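Bak protein (Grouper iridovirus, PDB 5VMN) probably keeps virus-infected host cells alive, acting as a viral Bcl-2 protein that blocks apoptosis by sequestering the pro-death protein Bim. Local coordinates at residues A[9-14]-A[97-102]; A[32-37]-A[71-76]; A[42-47]-A[75-80]. One frame throughout, in Å; residues are numbered along the deposited sequence.

From the N terminus, residues 9-14, at the start of helix 11-16, meet residues 97-102 of helix 88-103 in interaction 1, closing a loop of 82 residues. The other two contacts lie inside that loop. Residues 32-37, at the end of helix 22-37, cross residues 71-76 in interaction 2; residues 42-47, from the short helix 40-44 into the turn that follows F44, meet residues 75-80 in interaction 3. These two loops cross rather than nest, both ending on helix 68-84, where they share L75 and G76. Interaction 1 touches this helix too, since L98 and F102 pack on L75. The three contacts thus join the N-terminal helices to helix 68-84 and its successor.

Interaction 1 of 3, residues A[9-14]-A[97-102]; sequences INFSAL and QLERFF. With NO3 (nitrate ion), chain F; NO3 (nitrate ion), chain G.
F11 and F102 take nearly the same first torsion, chi1 -65° and -76°, with CG beside the backbone N and anti to the carbonyl carbon, and this sends their rings toward each other from the two segments. The ring planes are tilted by just 10°, but they are slid apart and barely overlap, with centroids 5.1 Å from one another. The CZ-CE1 side of F11 meets the CD2-CE2 side of F102, closest at F11 CZ to F102 CD2, 3.4 Å. Farther back, F11 CD1 rests 3.9 Å from the L98 methyl CD1, while F11 CD2 lies 3.7 Å from E99 CG, as the extended glutamate runs past the ring in the opposite direction.

The contact joins the N-terminal helix 11-16 to helix 88-103. N10 is the N-cap of the former, its OD1 accepting from A13 N. A nitrate, probably from the crystallisation liquor, binds at this helix start, where backbone N-H groups point outward: F11 N donates to nitrate O3 (3.1 Å) and S12 N to nitrate O2 (2.7 Å). E99 OE2 sits 2.6 Å from nitrate O3, a closeness that would fit a protonated glutamate. A second nitrate accepts from I9 N at its O2 (2.9 Å) and lies beside both phenylalanine rings.

L98 and F102 continue onto helix 68-84, touching S78, I71 and L75; F102 also meets W117 edge-to-face and I107 and I111 of helix 105-113, while I9 and L14 lean on helix 22-37.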
loop_
_atom_site.group_PDB
_atom_site.type_symbol
_atom_site.label_atom_id
_atom_site.label_comp_id
_atom_site.label_asym_id
_atom_site.label_seq_id
_atom_site.Cartn_x
_atom_site.Cartn_y
_atom_site.Cartn_z
ATOM N N ILE A 9 3.106 -9.139 -1.334
ATOM C CA ILE A 9 1.695 -8.866 -1.119
ATOM C C ILE A 9 1.022 -8.808 -2.476
ATOM O O ILE A 9 1.518 -8.166 -3.407
ATOM C CB ILE A 9 1.458 -7.552 -0.346
ATOM C CG1 ILE A 9 2.097 -7.612 1.029
ATOM C CG2 ILE A 9 -0.036 -7.270 -0.198
ATOM C CD1 ILE A 9 1.539 -8.703 1.929
ATOM N N ASN A 10 -0.136 -9.436 -2.564
ATOM C CA ASN A 10 -0.961 -9.367 -3.765
ATOM C C ASN A 10 -1.772 -8.086 -3.692
ATOM O O ASN A 10 -2.855 -8.075 -3.103
ATOM C CB ASN A 10 -1.884 -10.575 -3.828
ATOM C CG ASN A 10 -2.652 -10.660 -5.127
ATOM O OD1 ASN A 10 -2.768 -9.691 -5.858
ATOM N ND2 ASN A 10 -3.188 -11.847 -5.417
ATOM N N PHE A 11 -1.257 -7.005 -4.298
ATOM C CA PHE A 11 -1.897 -5.692 -4.135
ATOM C C PHE A 11 -3.235 -5.622 -4.857
ATOM O O PHE A 11 -4.150 -4.940 -4.396
ATOM C CB PHE A 11 -0.969 -4.560 -4.606
ATOM C CG PHE A 11 0.294 -4.424 -3.762
ATOM C CD1 PHE A 11 0.233 -3.946 -2.466
ATOM C CD2 PHE A 11 1.524 -4.816 -4.256
ATOM C CE1 PHE A 11 1.383 -3.850 -1.685
ATOM C CE2 PHE A 11 2.665 -4.719 -3.482
ATOM C CZ PHE A 11 2.590 -4.231 -2.192
ATOM N N SER A 12 -3.389 -6.332 -5.966
ATOM C CA SER A 12 -4.695 -6.387 -6.609
ATOM C C SER A 12 -5.738 -7.035 -5.702
ATOM O O SER A 12 -6.854 -6.521 -5.563
ATOM C CB SER A 12 -4.588 -7.142 -7.933
ATOM O OG SER A 12 -5.835 -7.164 -8.579
ATOM N N ALA A 13 -5.394 -8.159 -5.061
ATOM C CA ALA A 13 -6.336 -8.772 -4.132
ATOM C C ALA A 13 -6.598 -7.858 -2.949
ATOM O O ALA A 13 -7.735 -7.741 -2.486
ATOM C CB ALA A 13 -5.810 -10.125 -3.636
ATOM N N LEU A 14 -5.558 -7.196 -2.453
ATOM C CA LEU A 14 -5.717 -6.289 -1.327
ATOM C C LEU A 14 -6.744 -5.219 -1.636
ATOM O O LEU A 14 -7.630 -4.942 -0.824
ATOM C CB LEU A 14 -4.380 -5.645 -0.988
ATOM C CG LEU A 14 -4.359 -4.632 0.180
ATOM C CD1 LEU A 14 -4.479 -5.290 1.493
ATOM C CD2 LEU A 14 -3.072 -3.834 0.151
ATOM N N GLN A 97 1.301 1.099 -10.032
ATOM C CA GLN A 97 2.009 2.181 -9.360
ATOM C C GLN A 97 2.461 1.735 -7.968
ATOM O O GLN A 97 3.598 2.002 -7.551
ATOM C CB GLN A 97 1.101 3.425 -9.271
ATOM C CG GLN A 97 0.815 4.147 -10.614
ATOM C CD GLN A 97 -0.296 5.250 -10.543
ATOM O OE1 GLN A 97 -0.760 5.625 -9.476
ATOM N NE2 GLN A 97 -0.732 5.718 -11.701
ATOM N N LEU A 98 1.583 1.038 -7.246
ATOM C CA LEU A 98 1.928 0.516 -5.922
ATOM C C LEU A 98 3.083 -0.462 -6.000
ATOM O O LEU A 98 4.051 -0.369 -5.235
ATOM C CB LEU A 98 0.728 -0.188 -5.304
ATOM C CG LEU A 98 -0.048 0.495 -4.221
ATOM C CD1 LEU A 98 -1.045 -0.490 -3.678
ATOM C CD2 LEU A 98 0.838 0.998 -3.134
ATOM N N GLU A 99 2.989 -1.427 -6.915
ATOM C CA GLU A 99 4.062 -2.403 -7.051
ATOM C C GLU A 99 5.386 -1.715 -7.347
ATOM O O GLU A 99 6.423 -2.077 -6.775
ATOM C CB GLU A 99 3.712 -3.408 -8.145
ATOM C CG GLU A 99 2.512 -4.270 -7.790
ATOM C CD GLU A 99 1.902 -4.989 -8.983
ATOM O OE1 GLU A 99 2.026 -4.493 -10.119
ATOM O OE2 GLU A 99 1.288 -6.055 -8.780
ATOM N N ARG A 100 5.368 -0.706 -8.227
ATOM C CA ARG A 100 6.592 -0.001 -8.577
ATOM C C ARG A 100 7.206 0.653 -7.346
ATOM O O ARG A 100 8.434 0.629 -7.167
ATOM C CB ARG A 100 6.292 1.036 -9.677
ATOM C CG ARG A 100 7.383 1.297 -10.700
ATOM C CD ARG A 100 6.798 1.827 -12.030
ATOM N NE ARG A 100 5.812 2.883 -11.784
ATOM C CZ ARG A 100 4.585 2.950 -12.313
ATOM N NH1 ARG A 100 4.135 2.029 -13.161
ATOM N NH2 ARG A 100 3.797 3.966 -11.984
ATOM N N PHE A 101 6.373 1.235 -6.478
ATOM C CA PHE A 101 6.904 1.860 -5.275
ATOM C C PHE A 101 7.623 0.834 -4.411
ATOM O O PHE A 101 8.735 1.081 -3.930
ATOM C CB PHE A 101 5.790 2.526 -4.462
ATOM C CG PHE A 101 6.253 3.022 -3.117
ATOM C CD1 PHE A 101 7.036 4.158 -3.031
ATOM C CD2 PHE A 101 5.968 2.321 -1.961
ATOM C CE1 PHE A 101 7.492 4.616 -1.823
ATOM C CE2 PHE A 101 6.413 2.779 -0.732
ATOM C CZ PHE A 101 7.184 3.931 -0.667
ATOM N N PHE A 102 6.987 -0.314 -4.177
ATOM C CA PHE A 102 7.540 -1.269 -3.222
ATOM C C PHE A 102 8.722 -2.033 -3.801
ATOM O O PHE A 102 9.517 -2.598 -3.043
ATOM C CB PHE A 102 6.453 -2.241 -2.743
ATOM C CG PHE A 102 5.514 -1.627 -1.742
ATOM C CD1 PHE A 102 5.939 -1.352 -0.452
ATOM C CD2 PHE A 102 4.233 -1.285 -2.097
ATOM C CE1 PHE A 102 5.104 -0.757 0.458
ATOM C CE2 PHE A 102 3.379 -0.716 -1.179
ATOM C CZ PHE A 102 3.822 -0.418 0.099
HETATM N N NO3 F . -0.269 -7.703 -7.342
HETATM O O1 NO3 F . -0.268 -8.854 -7.865
HETATM O O2 NO3 F . -1.243 -6.924 -7.534
HETATM O O3 NO3 F . 0.709 -7.331 -6.631
HETATM N N NO3 G . 5.866 -6.131 -1.664
HETATM O O1 NO3 G . 6.030 -6.033 -2.915
HETATM O O2 NO3 G . 4.931 -6.855 -1.225
HETATM O O3 NO3 G . 6.626 -5.514 -0.857
#

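Interaction 2 of 3, residues A[32-37]-A[71-76]. With NO3 (nitrate ion), chain E.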
loop_
_atom_site.group_PDB
_atom_site.type_symbol
_atom_site.label_atom_id
_atom_site.label_comp_id
_atom_site.label_asym_id
_atom_site.label_seq_id
_atom_site.Cartn_x
_atom_site.Cartn_y
_atom_site.Cartn_z
ATOM N N LEU A 32 -7.415 -0.598 7.151
ATOM C CA LEU A 32 -8.669 0.057 7.502
ATOM C C LEU A 32 -8.598 0.708 8.878
ATOM O O LEU A 32 -9.182 1.783 9.085
ATOM C CB LEU A 32 -9.819 -0.937 7.425
ATOM C CG LEU A 32 -10.093 -1.514 6.033
ATOM C CD1 LEU A 32 -11.267 -2.455 6.092
ATOM C CD2 LEU A 32 -10.320 -0.398 5.012
ATOM N N ILE A 33 -7.898 0.085 9.832
ATOM C CA ILE A 33 -7.725 0.700 11.155
ATOM C C ILE A 33 -7.022 2.046 11.012
ATOM O O ILE A 33 -7.427 3.050 11.611
ATOM C CB ILE A 33 -6.935 -0.232 12.097
ATOM C CG1 ILE A 33 -7.801 -1.404 12.551
ATOM C CG2 ILE A 33 -6.463 0.548 13.339
ATOM C CD1 ILE A 33 -7.010 -2.502 13.309
ATOM N N VAL A 34 -5.922 2.067 10.255
ATOM C CA VAL A 34 -5.156 3.294 10.052
ATOM C C VAL A 34 -5.968 4.311 9.268
ATOM O O VAL A 34 -5.923 5.515 9.552
ATOM C CB VAL A 34 -3.828 2.922 9.359
ATOM C CG1 VAL A 34 -3.169 4.079 8.686
ATOM C CG2 VAL A 34 -2.878 2.279 10.386
ATOM N N THR A 35 -6.731 3.861 8.277
ATOM C CA THR A 35 -7.589 4.794 7.550
ATOM C C THR A 35 -8.527 5.529 8.501
ATOM O O THR A 35 -8.766 6.744 8.359
ATOM C CB THR A 35 -8.387 4.043 6.489
ATOM O OG1 THR A 35 -7.474 3.504 5.519
ATOM C CG2 THR A 35 -9.368 4.960 5.786
ATOM N N LYS A 36 -9.148 4.796 9.421
ATOM C CA LYS A 36 -10.080 5.437 10.336
ATOM C C LYS A 36 -9.340 6.291 11.353
ATOM O O LYS A 36 -9.772 7.412 11.655
ATOM C CB LYS A 36 -10.935 4.374 11.056
ATOM C CG LYS A 36 -11.918 4.966 12.059
ATOM C CD LYS A 36 -12.740 3.890 12.758
ATOM C CE LYS A 36 -13.729 4.489 13.769
ATOM N NZ LYS A 36 -14.571 3.433 14.386
ATOM N N SER A 37 -8.243 5.766 11.911
ATOM C CA SER A 37 -7.554 6.412 13.027
ATOM C C SER A 37 -6.962 7.738 12.619
ATOM O O SER A 37 -6.895 8.668 13.435
ATOM C CB SER A 37 -6.413 5.535 13.544
ATOM O OG SER A 37 -6.923 4.373 14.132
ATOM N N ILE A 71 3.512 3.211 5.720
ATOM C CA ILE A 71 3.158 2.267 4.671
ATOM C C ILE A 71 1.647 2.047 4.653
ATOM O O ILE A 71 1.024 2.001 3.584
ATOM C CB ILE A 71 3.941 0.952 4.862
ATOM C CG1 ILE A 71 5.386 1.198 4.434
ATOM C CG2 ILE A 71 3.300 -0.177 4.087
ATOM C CD1 ILE A 71 6.344 0.045 4.701
ATOM N N LEU A 72 1.030 1.922 5.835
ATOM C CA LEU A 72 -0.398 1.674 5.876
ATOM C C LEU A 72 -1.183 2.908 5.425
ATOM O O LEU A 72 -2.253 2.763 4.826
ATOM C CB LEU A 72 -0.814 1.225 7.278
ATOM C CG LEU A 72 -0.311 -0.171 7.663
ATOM C CD1 LEU A 72 -0.498 -0.395 9.173
ATOM C CD2 LEU A 72 -1.043 -1.238 6.893
ATOM N N ILE A 73 -0.655 4.105 5.670
ATOM C CA ILE A 73 -1.285 5.320 5.132
ATOM C C ILE A 73 -1.228 5.293 3.614
ATOM O O ILE A 73 -2.224 5.551 2.938
ATOM C CB ILE A 73 -0.627 6.572 5.712
ATOM C CG1 ILE A 73 -1.004 6.742 7.191
ATOM C CG2 ILE A 73 -1.011 7.814 4.908
ATOM C CD1 ILE A 73 -0.179 7.793 7.893
ATOM N N LEU A 74 -0.078 4.912 3.038
ATOM C CA LEU A 74 0.010 4.841 1.579
ATOM C C LEU A 74 -0.987 3.834 1.021
ATOM O O LEU A 74 -1.670 4.094 0.012
ATOM C CB LEU A 74 1.440 4.476 1.167
ATOM C CG LEU A 74 1.603 4.207 -0.326
ATOM C CD1 LEU A 74 1.351 5.478 -1.121
ATOM C CD2 LEU A 74 2.993 3.621 -0.618
ATOM N N LEU A 75 -1.085 2.664 1.648
ATOM C CA LEU A 75 -2.050 1.693 1.175
ATOM C C LEU A 75 -3.473 2.235 1.293
ATOM O O LEU A 75 -4.301 2.007 0.407
ATOM C CB LEU A 75 -1.891 0.381 1.957
ATOM C CG LEU A 75 -0.559 -0.338 1.788
ATOM C CD1 LEU A 75 -0.557 -1.584 2.668
ATOM C CD2 LEU A 75 -0.344 -0.730 0.365
ATOM N N GLY A 76 -3.790 2.900 2.401
ATOM C CA GLY A 76 -5.143 3.378 2.593
ATOM C C GLY A 76 -5.523 4.427 1.569
ATOM O O GLY A 76 -6.668 4.487 1.129
HETATM N N NO3 E . -3.486 3.494 14.958
HETATM O O1 NO3 E . -2.417 3.170 14.358
HETATM O O2 NO3 E . -3.657 4.673 15.389
HETATM O O3 NO3 E . -4.392 2.635 15.131
HETATM O O HOH W 1 -8.499 3.100 2.891
#
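V34 projects from residues 32-37 of helix 22-37 and meets L72 and I73, in residues 71-76 of helix 68-84, its side chain crossing each of theirs at about a right angle. Its two methyls divide the work. CG1, anti to the backbone N (chi1 160°), comes to 3.7 Å from I73 CG1, while CG2 lies 3.8 Å from L72 CD1 and near L72 CB. The axes of the two six-residue segments pass 8.7 Å apart and cross at -88°, a near-perpendicular packing onto the central hydrophobic helix of the Bcl-2 fold.

Next to V34, T35 comes against G76, at the C-terminal end of 71-76, where there is no side chain to hold the helices apart: the CA atoms of T35 and G76 are 5.7 Å apart, and T35 OG1 lies 3.7 Å from G76 CA. That hydroxyl is hydrogen-bonded to M31 O one turn back, and a water donates both to it and to G76 O, bridging the helices.

L125 near the C terminus packs on both V34 and L72, and L72 also touches C120 of helix 116-122. I73 leans on I60 of helix 53-60, while I71 and L75 turn to F102 of helix 88-103.

Interaction 3 of 3, residues A[42-47]-A[75-80]. With EDO (1,2-ethanediol), chain L.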
loop_
_atom_site.group_PDB
_atom_site.type_symbol
_atom_site.label_atom_id
_atom_site.label_comp_id
_atom_site.label_asym_id
_atom_site.label_seq_id
_atom_site.Cartn_x
_atom_site.Cartn_y
_atom_site.Cartn_z
ATOM N N GLU A 42 -10.947 12.190 5.126
ATOM C CA GLU A 42 -11.038 13.648 5.111
ATOM C C GLU A 42 -9.841 14.295 4.422
ATOM O O GLU A 42 -9.994 15.274 3.688
ATOM C CB GLU A 42 -11.181 14.149 6.554
ATOM C CG GLU A 42 -12.310 13.479 7.324
ATOM C CD GLU A 42 -13.647 13.556 6.615
ATOM O OE1 GLU A 42 -13.963 14.625 6.044
ATOM O OE2 GLU A 42 -14.383 12.544 6.619
ATOM N N THR A 43 -8.630 13.810 4.675
ATOM C CA THR A 43 -7.481 14.379 4.010
ATOM C C THR A 43 -7.449 13.979 2.535
ATOM O O THR A 43 -6.958 14.734 1.700
ATOM C CB THR A 43 -6.179 13.931 4.708
ATOM O OG1 THR A 43 -6.034 14.660 5.921
ATOM C CG2 THR A 43 -4.898 14.183 3.823
ATOM N N PHE A 44 -8.004 12.812 2.208
ATOM C CA PHE A 44 -7.954 12.335 0.825
ATOM C C PHE A 44 -8.616 13.310 -0.135
ATOM O O PHE A 44 -8.250 13.366 -1.311
ATOM C CB PHE A 44 -8.627 10.964 0.741
ATOM C CG PHE A 44 -8.768 10.411 -0.676
ATOM C CD1 PHE A 44 -7.686 9.949 -1.355
ATOM C CD2 PHE A 44 -10.022 10.332 -1.274
ATOM C CE1 PHE A 44 -7.828 9.428 -2.639
ATOM C CE2 PHE A 44 -10.167 9.810 -2.543
ATOM C CZ PHE A 44 -9.068 9.351 -3.211
ATOM N N ARG A 45 -9.598 14.074 0.336
ATOM C CA ARG A 45 -10.306 14.993 -0.546
ATOM C C ARG A 45 -9.389 16.060 -1.112
ATOM O O ARG A 45 -9.735 16.686 -2.125
ATOM C CB ARG A 45 -11.450 15.659 0.211
ATOM C CG ARG A 45 -12.546 14.697 0.590
ATOM C CD ARG A 45 -13.832 15.412 0.932
ATOM N NE ARG A 45 -14.813 14.424 1.386
ATOM C CZ ARG A 45 -14.958 14.040 2.643
ATOM N NH1 ARG A 45 -14.215 14.589 3.593
ATOM N NH2 ARG A 45 -15.870 13.120 2.952
ATOM N N ALA A 46 -8.249 16.292 -0.467
ATOM C CA ALA A 46 -7.314 17.319 -0.880
ATOM C C ALA A 46 -6.260 16.782 -1.839
ATOM O O ALA A 46 -5.404 17.546 -2.281
ATOM C CB ALA A 46 -6.631 17.939 0.348
ATOM N N PHE A 47 -6.311 15.504 -2.193
ATOM C CA PHE A 47 -5.391 14.886 -3.146
ATOM C C PHE A 47 -5.895 15.100 -4.571
ATOM O O PHE A 47 -7.067 15.416 -4.772
ATOM C CB PHE A 47 -5.291 13.393 -2.858
ATOM C CG PHE A 47 -4.355 13.020 -1.715
ATOM C CD1 PHE A 47 -3.253 12.209 -1.946
ATOM C CD2 PHE A 47 -4.585 13.441 -0.438
ATOM C CE1 PHE A 47 -2.382 11.883 -0.941
ATOM C CE2 PHE A 47 -3.725 13.078 0.586
ATOM C CZ PHE A 47 -2.633 12.299 0.329
ATOM N N LEU A 75 -1.085 2.664 1.648
ATOM C CA LEU A 75 -2.050 1.693 1.175
ATOM C C LEU A 75 -3.473 2.235 1.293
ATOM O O LEU A 75 -4.301 2.007 0.407
ATOM C CB LEU A 75 -1.891 0.381 1.957
ATOM C CG LEU A 75 -0.559 -0.338 1.788
ATOM C CD1 LEU A 75 -0.557 -1.584 2.668
ATOM C CD2 LEU A 75 -0.344 -0.730 0.365
ATOM N N GLY A 76 -3.790 2.900 2.401
ATOM C CA GLY A 76 -5.143 3.378 2.593
ATOM C C GLY A 76 -5.523 4.427 1.569
ATOM O O GLY A 76 -6.668 4.487 1.129
ATOM N N ILE A 77 -4.578 5.299 1.227
ATOM C CA ILE A 77 -4.800 6.272 0.148
ATOM C C ILE A 77 -5.004 5.543 -1.174
ATOM O O ILE A 77 -5.913 5.858 -1.953
ATOM C CB ILE A 77 -3.620 7.255 0.072
ATOM C CG1 ILE A 77 -3.593 8.153 1.298
ATOM C CG2 ILE A 77 -3.726 8.159 -1.183
ATOM C CD1 ILE A 77 -2.293 8.829 1.472
ATOM N N SER A 78 -4.153 4.563 -1.456
ATOM C CA SER A 78 -4.321 3.798 -2.681
ATOM C C SER A 78 -5.701 3.149 -2.744
ATOM O O SER A 78 -6.317 3.083 -3.815
ATOM C CB SER A 78 -3.228 2.732 -2.802
ATOM O OG SER A 78 -1.950 3.348 -2.768
ATOM N N GLN A 79 -6.170 2.598 -1.616
ATOM C CA GLN A 79 -7.496 1.984 -1.574
ATOM C C GLN A 79 -8.610 2.977 -1.880
ATOM O O GLN A 79 -9.557 2.658 -2.619
ATOM C CB GLN A 79 -7.723 1.358 -0.196
ATOM C CG GLN A 79 -9.084 0.692 -0.036
ATOM C CD GLN A 79 -9.220 -0.552 -0.847
ATOM O OE1 GLN A 79 -8.800 -1.622 -0.419
ATOM N NE2 GLN A 79 -9.817 -0.435 -2.027
ATOM N N LEU A 80 -8.505 4.194 -1.352
ATOM C CA LEU A 80 -9.522 5.200 -1.628
ATOM C C LEU A 80 -9.540 5.558 -3.110
ATOM O O LEU A 80 -10.618 5.663 -3.718
ATOM C CB LEU A 80 -9.280 6.423 -0.748
ATOM C CG LEU A 80 -9.555 6.170 0.745
ATOM C CD1 LEU A 80 -9.022 7.310 1.574
ATOM C CD2 LEU A 80 -11.061 6.048 0.995
HETATM C C1 EDO L . -10.225 15.725 -4.817
HETATM O O1 EDO L . -11.263 16.253 -3.942
HETATM C C2 EDO L . -9.578 14.433 -4.325
HETATM O O2 EDO L . -10.533 13.393 -4.084
#
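F47 N donates to F44 O at 3.0 Å, closing a type I beta turn whose first and last residues both send an aromatic ring onto residues 75-80 of helix 68-84. The two rings leave the backbone differently: F44 has CG anti to its own N (chi1 174°), whereas in F47 CG stands beside the N (chi1 -81°). They share I77, and F44 also reaches L80, about one turn further along.

The F44 ring lies flat against L80. Its centroid is 3.7 Å from L80 CB, a carbon placed only 5° off the ring normal, so this is a CH-pi contact squarely over one face. The two side chains run past each other in opposite directions, and L80 CD1 reaches back to 3.8 Å from F44 CB. Y81, the next residue of the helix, meets the F44 ring edge-to-face.

Helix 68-84 is the central hydrophobic helix of the Bcl-2 fold; it begins at an Asn-Trp-Gly-Arg sequence, the BH1 signature. Here it receives the short helix 40-44 and the turn from F44 to F47, on the part of the chain that leads to helix 53-60.

I77 serves both rings. Its CD1 lies 3.7 Å from F47 CZ, the two side chains crossing at about a right angle, and its CG2 is a looser 4.3 Å from F44 CD1. T43 O lies in the plane of the F47 ring, at its edge. I56 of helix 53-60 touches both F47 and I77. Within 42-47 itself, R45 NH1 and E42 OE1 are modelled as a salt bridge so short that its exact geometry is doubtful.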